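Local coordinates for protein 7,8-dihydro-6-hydroxymethylpterin pyrophosphokinase-dihydropteroate synthase (Plasmodium falciparum, PDB 6JWV) that probably makes the pterin diphosphate from hydroxymethyldihydropterin and ATP and then joins it to 4-aminobenzoate, two consecutive steps of folate biosynthesis, at residues A[526-531]-A[570-575]. The protein carries 1 engineered substitution. Sequence-based numbering, arbitrary orientation.
Sequences VVLMHK and YRILFD. With XTZ (4-{[(2-amino-4-oxo-3,4,7,8-tetrahydropteridin-6-yl)methyl]amino}-N-(1,3-thiazol-2-yl)benzenesulfonamide), chain C; ACT (acetate ion), chain I.
M529 and D575 end two neighbouring parallel strands side by side, their side chains pointing the same way, into the pterin site. CG of M529 lies 3.6 Å from CG of the D575 carboxylate, and M529, extended through chi1 (-151°) and chi2 (-157°), carries SD to 3.4 Å from N2 of the pterin ligand XTZ. D575, its CG anti to the backbone N (chi1 -175°), reaches forward so that OD2 alone accepts two bonds, from XTZ N2 (2.7 Å) and N1 (2.8 Å). OD1 is held by the backbone N of G577, which should fix the carboxylate's rotation; an acidic residue suits this place because the pterin offers two N-H donors together. Deeper on the same face, V527 sets CG1 near both the D575 CB and XTZ N1 (3.9 Å from the latter), while its CG2 packs on L573 CD1 (3.7 Å) further back along the strands. On the other face the strands place V526, L528, I572 and F574, all apolar: I572 CG2 meets L528 CD1 at 3.6 Å, and I572 and V526 lie side by side, CG1 to CG1. Helix 547-564, which links the strands, covers V526 and F574 there. Five backbone bonds run between the segments, that from D575 N to L528 O weak. This is the beta-alpha-beta crossover of a TIM barrel, with pterin-binding side chains at the C-terminal strand ends, as in the dihydropteroate synthase family.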
ATOM      1  N   VAL A 526     -14.172   7.387  23.889  1.00  9.14           N
ATOM      2  CA  VAL A 526     -12.941   7.455  24.661  1.00  8.48           C
ATOM      3  C   VAL A 526     -11.745   6.900  23.878  1.00  8.39           C
ATOM      4  O   VAL A 526     -11.824   5.817  23.301  1.00  8.53           O
ATOM      5  CB  VAL A 526     -13.139   6.761  26.056  1.00  8.38           C
ATOM      6  CG1 VAL A 526     -13.501   5.264  25.916  1.00  8.05           C
ATOM      7  CG2 VAL A 526     -11.958   7.007  27.001  1.00  7.98           C
ATOM      8  N   VAL A 527     -10.645   7.645  23.864  1.00  8.16           N
ATOM      9  CA  VAL A 527      -9.366   7.152  23.349  1.00  8.04           C
ATOM     10  C   VAL A 527      -8.561   6.502  24.483  1.00  8.04           C
ATOM     11  O   VAL A 527      -8.270   7.142  25.487  1.00  7.97           O
ATOM     12  CB  VAL A 527      -8.536   8.280  22.676  1.00  7.98           C
ATOM     13  CG1 VAL A 527      -7.242   7.739  22.087  1.00  8.00           C
ATOM     14  CG2 VAL A 527      -9.329   8.930  21.569  1.00  7.95           C
ATOM     15  N   LEU A 528      -8.196   5.232  24.308  1.00  8.12           N
ATOM     16  CA  LEU A 528      -7.355   4.502  25.278  1.00  8.05           C
ATOM     17  C   LEU A 528      -5.926   4.422  24.776  1.00  8.17           C
ATOM     18  O   LEU A 528      -5.671   3.794  23.761  1.00  8.10           O
ATOM     19  CB  LEU A 528      -7.917   3.085  25.540  1.00  7.72           C
ATOM     20  CG  LEU A 528      -9.269   2.948  26.262  1.00  7.57           C
ATOM     21  CD1 LEU A 528      -9.692   1.487  26.440  1.00  7.31           C
ATOM     22  CD2 LEU A 528      -9.279   3.687  27.606  1.00  7.50           C
ATOM     23  N   MET A 529      -4.997   5.056  25.481  1.00  8.62           N
ATOM     24  CA  MET A 529      -3.581   5.097  25.036  1.00  9.09           C
ATOM     25  C   MET A 529      -2.674   4.250  25.913  1.00  9.45           C
ATOM     26  O   MET A 529      -2.846   4.236  27.136  1.00  9.43           O
ATOM     27  CB  MET A 529      -3.047   6.533  24.995  1.00  8.89           C
ATOM     28  CG  MET A 529      -1.943   6.754  23.963  1.00  8.92           C
ATOM     29  SD  MET A 529      -0.821   8.157  24.261  1.00  8.94           S
ATOM     30  CE  MET A 529      -0.036   7.631  25.795  1.00  8.72           C
ATOM     31  N   HIS A 530      -1.725   3.549  25.287  1.00  9.96           N
ATOM     32  CA  HIS A 530      -0.674   2.847  26.028  1.00 10.63           C
ATOM     33  C   HIS A 530       0.510   3.768  26.348  1.00 11.39           C
ATOM     34  O   HIS A 530       1.090   4.383  25.449  1.00 11.60           O
ATOM     35  CB  HIS A 530      -0.175   1.593  25.295  1.00 10.49           C
ATOM     36  CG  HIS A 530       0.961   0.916  25.995  1.00 10.57           C
ATOM     37  ND1 HIS A 530       2.275   1.282  25.803  1.00 10.60           N
ATOM     38  CD2 HIS A 530       0.976  -0.058  26.937  1.00 10.62           C
ATOM     39  CE1 HIS A 530       3.053   0.554  26.586  1.00 10.65           C
ATOM     40  NE2 HIS A 530       2.290  -0.271  27.280  1.00 10.59           N
ATOM     41  N   LYS A 531       0.852   3.846  27.635  1.00 12.20           N
ATOM     42  CA  LYS A 531       2.126   4.412  28.109  1.00 13.12           C
ATOM     43  C   LYS A 531       2.605   3.655  29.338  1.00 13.74           C
ATOM     44  O   LYS A 531       1.840   2.913  29.933  1.00 13.77           O
ATOM     45  CB  LYS A 531       2.008   5.911  28.427  1.00 12.94           C
ATOM     46  CG  LYS A 531       1.224   6.262  29.681  1.00 13.00           C
ATOM     47  CD  LYS A 531       1.141   7.771  29.836  1.00 13.38           C
ATOM     48  CE  LYS A 531       0.192   8.202  30.950  1.00 13.83           C
ATOM     49  NZ  LYS A 531       0.560   7.670  32.303  1.00 14.22           N
ATOM     50  N   TYR A 570     -18.105  -0.100  20.657  1.00  7.52           N
ATOM     51  CA  TYR A 570     -17.998   0.741  19.464  1.00  7.74           C
ATOM     52  C   TYR A 570     -17.672   2.215  19.756  1.00  8.17           C
ATOM     53  O   TYR A 570     -17.519   3.008  18.819  1.00  8.29           O
ATOM     54  CB  TYR A 570     -19.284   0.636  18.630  1.00  7.61           C
ATOM     55  CG  TYR A 570     -20.542   1.070  19.364  1.00  7.49           C
ATOM     56  CD1 TYR A 570     -20.910   2.408  19.406  1.00  7.48           C
ATOM     57  CD2 TYR A 570     -21.366   0.138  20.007  1.00  7.43           C
ATOM     58  CE1 TYR A 570     -22.045   2.821  20.084  1.00  7.48           C
ATOM     59  CE2 TYR A 570     -22.516   0.545  20.675  1.00  7.41           C
ATOM     60  CZ  TYR A 570     -22.838   1.893  20.715  1.00  7.48           C
ATOM     61  OH  TYR A 570     -23.961   2.345  21.374  1.00  7.61           O
ATOM     62  N   ARG A 571     -17.579   2.590  21.037  1.00  8.58           N
ATOM     63  CA  ARG A 571     -17.133   3.948  21.418  1.00  8.69           C
ATOM     64  C   ARG A 571     -15.700   4.000  21.937  1.00  8.66           C
ATOM     65  O   ARG A 571     -15.249   5.040  22.434  1.00  8.83           O
ATOM     66  CB  ARG A 571     -18.073   4.554  22.452  1.00  8.97           C
ATOM     67  CG  ARG A 571     -19.369   5.036  21.848  1.00  9.33           C
ATOM     68  CD  ARG A 571     -20.194   5.771  22.879  1.00  9.65           C
ATOM     69  NE  ARG A 571     -21.384   6.364  22.266  1.00 10.04           N
ATOM     70  CZ  ARG A 571     -21.436   7.574  21.704  1.00 10.18           C
ATOM     71  NH1 ARG A 571     -20.363   8.369  21.642  1.00 10.07           N
ATOM     72  NH2 ARG A 571     -22.580   7.993  21.190  1.00 10.37           N
ATOM     73  N   ILE A 572     -14.982   2.893  21.814  1.00  8.56           N
ATOM     74  CA  ILE A 572     -13.651   2.796  22.382  1.00  8.56           C
ATOM     75  C   ILE A 572     -12.576   2.791  21.298  1.00  8.80           C
ATOM     76  O   ILE A 572     -12.643   2.012  20.360  1.00  8.93           O
ATOM     77  CB  ILE A 572     -13.547   1.582  23.325  1.00  8.34           C
ATOM     78  CG1 ILE A 572     -14.475   1.787  24.514  1.00  8.24           C
ATOM     79  CG2 ILE A 572     -12.129   1.393  23.831  1.00  8.26           C
ATOM     80  CD1 ILE A 572     -14.757   0.536  25.308  1.00  8.40           C
ATOM     81  N   LEU A 573     -11.587   3.667  21.448  1.00  9.21           N
ATOM     82  CA  LEU A 573     -10.509   3.843  20.463  1.00  9.56           C
ATOM     83  C   LEU A 573      -9.150   3.457  21.021  1.00  9.70           C
ATOM     84  O   LEU A 573      -8.798   3.839  22.146  1.00  9.51           O
ATOM     85  CB  LEU A 573     -10.478   5.293  19.980  1.00  9.70           C
ATOM     86  CG  LEU A 573     -11.758   5.771  19.304  1.00  9.76           C
ATOM     87  CD1 LEU A 573     -12.052   7.182  19.743  1.00  9.99           C
ATOM     88  CD2 LEU A 573     -11.601   5.694  17.801  1.00  9.81           C
ATOM     89  N   PHE A 574      -8.405   2.704  20.216  1.00 10.06           N
ATOM     90  CA  PHE A 574      -7.115   2.126  20.587  1.00 10.39           C
ATOM     91  C   PHE A 574      -6.049   3.087  20.143  1.00 10.46           C
ATOM     92  O   PHE A 574      -6.144   3.645  19.043  1.00 10.51           O
ATOM     93  CB  PHE A 574      -6.888   0.826  19.820  1.00 10.80           C
ATOM     94  CG  PHE A 574      -7.585  -0.363  20.397  1.00 11.27           C
ATOM     95  CD1 PHE A 574      -8.985  -0.447  20.409  1.00 11.79           C
ATOM     96  CD2 PHE A 574      -6.845  -1.440  20.890  1.00 11.28           C
ATOM     97  CE1 PHE A 574      -9.621  -1.567  20.946  1.00 12.02           C
ATOM     98  CE2 PHE A 574      -7.470  -2.551  21.429  1.00 11.29           C
ATOM     99  CZ  PHE A 574      -8.857  -2.616  21.466  1.00 11.77           C
ATOM    100  N   ASP A 575      -5.029   3.269  20.971  1.00 10.48           N
ATOM    101  CA  ASP A 575      -3.879   4.080  20.603  1.00 10.87           C
ATOM    102  C   ASP A 575      -2.629   3.478  21.231  1.00 11.30           C
ATOM    103  O   ASP A 575      -2.550   3.267  22.454  1.00 11.24           O
ATOM    104  CB  ASP A 575      -4.083   5.549  21.014  1.00 11.21           C
ATOM    105  CG  ASP A 575      -2.933   6.497  20.545  1.00 11.58           C
ATOM    106  OD1 ASP A 575      -1.865   6.028  20.057  1.00 11.43           O
ATOM    107  OD2 ASP A 575      -3.117   7.741  20.680  1.00 11.47           O
TER
HETATM  108  O3  XTZ C 801       0.321   9.998  20.838  1.00 15.07           O
HETATM  109  C16 XTZ C 801      -0.584  10.533  21.511  1.00 15.41           C
HETATM  110  N2  XTZ C 801      -1.800   9.973  21.581  1.00 14.72           N
HETATM  111  C3  XTZ C 801      -0.348  11.796  22.259  1.00 16.06           C
HETATM  112  N4  XTZ C 801       0.843  12.447  22.275  1.00 17.88           N
HETATM  113  C4  XTZ C 801       0.981  13.606  22.988  1.00 20.37           C
HETATM  114  C15 XTZ C 801      -0.154  14.216  23.780  1.00 17.83           C
HETATM  115  N8  XTZ C 801      -1.396  13.458  23.715  1.00 15.99           N
HETATM  116  C2  XTZ C 801      -1.520  12.331  23.011  1.00 15.74           C
HETATM  117  N3  XTZ C 801      -2.702  11.656  22.980  1.00 14.65           N
HETATM  118  C1  XTZ C 801      -2.817  10.502  22.282  1.00 14.43           C
HETATM  119  N1  XTZ C 801      -3.993   9.844  22.271  1.00 14.22           N
HETATM  120  C5  XTZ C 801       2.290  14.357  23.025  1.00 25.84           C
HETATM  121  N5  XTZ C 801       3.278  13.677  23.864  1.00 36.13           N
HETATM  122  C6  XTZ C 801       4.553  13.404  23.442  1.00 42.93           C
HETATM  123  C14 XTZ C 801       5.247  14.384  22.718  1.00 45.03           C
HETATM  124  C13 XTZ C 801       6.531  14.128  22.275  1.00 49.98           C
HETATM  125  C9  XTZ C 801       7.164  12.907  22.531  1.00 56.41           C
HETATM  126  C8  XTZ C 801       6.484  11.916  23.267  1.00 49.53           C
HETATM  127  C7  XTZ C 801       5.182  12.168  23.723  1.00 44.81           C
HETATM  128  S1  XTZ C 801       8.668  12.707  21.987  1.00 67.09           S
HETATM  129  O1  XTZ C 801       8.764  12.672  20.571  1.00 62.24           O
HETATM  130  O2  XTZ C 801       9.164  11.437  22.451  1.00 67.48           O
HETATM  131  N6  XTZ C 801       9.577  13.950  22.505  1.00 79.67           N
HETATM  132  C10 XTZ C 801       9.648  15.213  21.965  1.00 92.64           C
HETATM  133  S2  XTZ C 801      10.959  16.311  22.253  1.00104.71           S
HETATM  134  C12 XTZ C 801      10.256  17.560  21.269  1.00101.59           C
HETATM  135  C11 XTZ C 801       9.042  17.059  20.782  1.00100.26           C
HETATM  136  N7  XTZ C 801       8.709  15.778  21.160  1.00 96.53           N
HETATM  137  C   ACT I 807       3.214  -3.140  28.992  1.00 26.93           C
HETATM  138  O   ACT I 807       3.436  -1.965  29.371  1.00 26.91           O
HETATM  139  OXT ACT I 807       4.050  -4.047  29.121  1.00 27.93           O
HETATM  140  CH3 ACT I 807       1.919  -3.520  28.363  1.00 26.31           C